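Local coordinates for protein migration inhibitory factor (Trichinella spiralis, PDB 1HFO) that belongs to the macrophage migration inhibitory factor family of small alpha/beta proteins and assembles as a trimer, at residues A[74-77]-A[78-82]. Sequence-based numbering, arbitrary orientation.
Sequences DHSA and KLFDH
Asp74 and Lys78, one turn apart on helix 69-87, pair by an i to i+4 salt bridge on the outer side of the helix that links strands 57-63 and 94-100 in a beta-alpha-beta unit of the MIF fold. Followed outward, the lysine chain first skirts the backbone: CB lies 3.8 Å from Asp74 O, and CG comes nearer to the same oxygen. CD then runs past the carboxylate, and CE is pressed to within 2.9 Å of Asp74 OD1, a tight approach for a carbon and an oxygen, with OD2 also close. A bend at the last torsion (chi4 -55°) sets NZ 2.8 Å from Asp74 OD1, a weak hydrogen bond within the salt bridge; OD2 is the more distant oxygen. With CG beside its own carbonyl carbon (chi1 -175°), Asp74 carries its carboxylate to where the lysine tip can reach it. Beneath the pair, Lys78 N donates almost straight to Asp74 O, and Phe80 N and Asp81 N repeat the helical bond to Ser76 O and Ala77 O. The opposite face is buried: His75 and Leu79 pack on Ile29 of helix 18-30 and Phe98 of strand 94-100, while Phe80 rests on Met94 and Ile96. Ser76 OG bonds to Thr111 O of the second subunit, bringing this turn into the trimer interface. Beside that bond, Ser76 OG also touches the Phe80 ring, 3.3 Å from CD1, and Ser76 O lies at the ring edge, 3.0 Å from Phe80 CD1.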
ATOM      1  N   ASP A  74     -19.995  -0.546  10.913  1.00 30.96           N
ATOM      2  CA  ASP A  74     -20.184   0.814  11.407  1.00 31.64           C
ATOM      3  C   ASP A  74     -19.006   1.671  10.941  1.00 29.47           C
ATOM      4  O   ASP A  74     -19.179   2.803  10.479  1.00 26.23           O
ATOM      5  CB  ASP A  74     -20.271   0.827  12.934  1.00 38.08           C
ATOM      6  CG  ASP A  74     -20.584   2.208  13.482  1.00 41.69           C
ATOM      7  OD1 ASP A  74     -21.008   3.070  12.682  1.00 46.11           O
ATOM      8  OD2 ASP A  74     -20.415   2.432  14.702  1.00 47.52           O
ATOM      9  N   HIS A  75     -17.797   1.133  11.061  1.00 25.47           N
ATOM     10  CA  HIS A  75     -16.630   1.878  10.613  1.00 24.11           C
ATOM     11  C   HIS A  75     -16.831   2.337   9.179  1.00 19.41           C
ATOM     12  O   HIS A  75     -16.546   3.484   8.831  1.00 23.12           O
ATOM     13  CB  HIS A  75     -15.364   1.008  10.643  1.00 21.61           C
ATOM     14  CG  HIS A  75     -14.899   0.649  12.019  1.00 21.37           C
ATOM     15  ND1 HIS A  75     -15.205   1.403  13.130  1.00 26.35           N
ATOM     16  CD2 HIS A  75     -14.104  -0.357  12.454  1.00 20.68           C
ATOM     17  CE1 HIS A  75     -14.619   0.878  14.191  1.00 22.40           C
ATOM     18  NE2 HIS A  75     -13.944  -0.189  13.808  1.00 25.43           N
ATOM     19  N   SER A  76     -17.296   1.413   8.337  1.00 20.87           N
ATOM     20  CA  SER A  76     -17.499   1.683   6.915  1.00 19.87           C
ATOM     21  C   SER A  76     -18.531   2.757   6.586  1.00 21.97           C
ATOM     22  O   SER A  76     -18.320   3.590   5.694  1.00 23.37           O
ATOM     23  CB  SER A  76     -17.899   0.394   6.184  1.00 21.04           C
ATOM     24  OG  SER A  76     -17.934   0.626   4.785  1.00 25.54           O
ATOM     25  N   ALA A  77     -19.657   2.712   7.283  1.00 25.41           N
ATOM     26  CA  ALA A  77     -20.718   3.677   7.051  1.00 26.94           C
ATOM     27  C   ALA A  77     -20.156   5.076   7.289  1.00 25.36           C
ATOM     28  O   ALA A  77     -20.276   5.959   6.442  1.00 26.65           O
ATOM     29  CB  ALA A  77     -21.872   3.401   7.992  1.00 28.56           C
ATOM     30  N   LYS A  78     -19.513   5.254   8.437  1.00 25.36           N
ATOM     31  CA  LYS A  78     -18.945   6.550   8.810  1.00 24.68           C
ATOM     32  C   LYS A  78     -17.829   7.042   7.887  1.00 25.02           C
ATOM     33  O   LYS A  78     -17.804   8.216   7.485  1.00 21.47           O
ATOM     34  CB  LYS A  78     -18.434   6.477  10.245  1.00 26.15           C
ATOM     35  CG  LYS A  78     -19.521   6.211  11.274  1.00 29.64           C
ATOM     36  CD  LYS A  78     -18.982   6.380  12.674  1.00 31.31           C
ATOM     37  CE  LYS A  78     -19.699   5.479  13.667  1.00 32.94           C
ATOM     38  NZ  LYS A  78     -21.172   5.672  13.639  1.00 33.88           N
ATOM     39  N   LEU A  79     -16.888   6.151   7.568  1.00 24.55           N
ATOM     40  CA  LEU A  79     -15.783   6.517   6.702  1.00 22.59           C
ATOM     41  C   LEU A  79     -16.249   6.856   5.292  1.00 18.76           C
ATOM     42  O   LEU A  79     -15.750   7.795   4.678  1.00 20.40           O
ATOM     43  CB  LEU A  79     -14.743   5.379   6.645  1.00 22.61           C
ATOM     44  CG  LEU A  79     -13.700   5.302   7.765  1.00 30.75           C
ATOM     45  CD1 LEU A  79     -14.388   5.316   9.110  1.00 34.36           C
ATOM     46  CD2 LEU A  79     -12.848   4.040   7.602  1.00 29.65           C
ATOM     47  N   PHE A  80     -17.189   6.086   4.756  1.00 20.74           N
ATOM     48  CA  PHE A  80     -17.667   6.365   3.414  1.00 21.17           C
ATOM     49  C   PHE A  80     -18.444   7.670   3.337  1.00 21.46           C
ATOM     50  O   PHE A  80     -18.308   8.419   2.370  1.00 22.42           O
ATOM     51  CB  PHE A  80     -18.516   5.217   2.898  1.00 21.61           C
ATOM     52  CG  PHE A  80     -17.712   4.131   2.254  1.00 20.07           C
ATOM     53  CD1 PHE A  80     -16.980   3.235   3.025  1.00 21.83           C
ATOM     54  CD2 PHE A  80     -17.664   4.021   0.872  1.00 21.57           C
ATOM     55  CE1 PHE A  80     -16.199   2.230   2.414  1.00 22.89           C
ATOM     56  CE2 PHE A  80     -16.896   3.032   0.253  1.00 23.51           C
ATOM     57  CZ  PHE A  80     -16.160   2.133   1.039  1.00 21.29           C
ATOM     58  N   ASP A  81     -19.249   7.939   4.354  1.00 24.09           N
ATOM     59  CA  ASP A  81     -19.999   9.192   4.397  1.00 26.68           C
ATOM     60  C   ASP A  81     -18.991  10.343   4.414  1.00 23.61           C
ATOM     61  O   ASP A  81     -19.099  11.305   3.652  1.00 24.80           O
ATOM     62  CB  ASP A  81     -20.886   9.238   5.646  1.00 28.64           C
ATOM     63  CG  ASP A  81     -21.380  10.642   5.962  1.00 41.75           C
ATOM     64  OD1 ASP A  81     -22.000  11.273   5.078  1.00 42.48           O
ATOM     65  OD2 ASP A  81     -21.144  11.114   7.099  1.00 45.47           O
ATOM     66  N   HIS A  82     -17.974  10.215   5.258  1.00 22.81           N
ATOM     67  CA  HIS A  82     -16.947  11.235   5.367  1.00 20.56           C
ATOM     68  C   HIS A  82     -16.213  11.479   4.046  1.00 19.97           C
ATOM     69  O   HIS A  82     -16.071  12.613   3.600  1.00 20.97           O
ATOM     70  CB  HIS A  82     -15.952  10.832   6.472  1.00 25.12           C
ATOM     71  CG  HIS A  82     -14.806  11.777   6.613  1.00 28.31           C
ATOM     72  ND1 HIS A  82     -14.953  13.051   7.117  1.00 28.88           N
ATOM     73  CD2 HIS A  82     -13.508  11.659   6.254  1.00 27.69           C
ATOM     74  CE1 HIS A  82     -13.793  13.679   7.056  1.00 27.17           C
ATOM     75  NE2 HIS A  82     -12.902  12.857   6.535  1.00 28.51           N
TER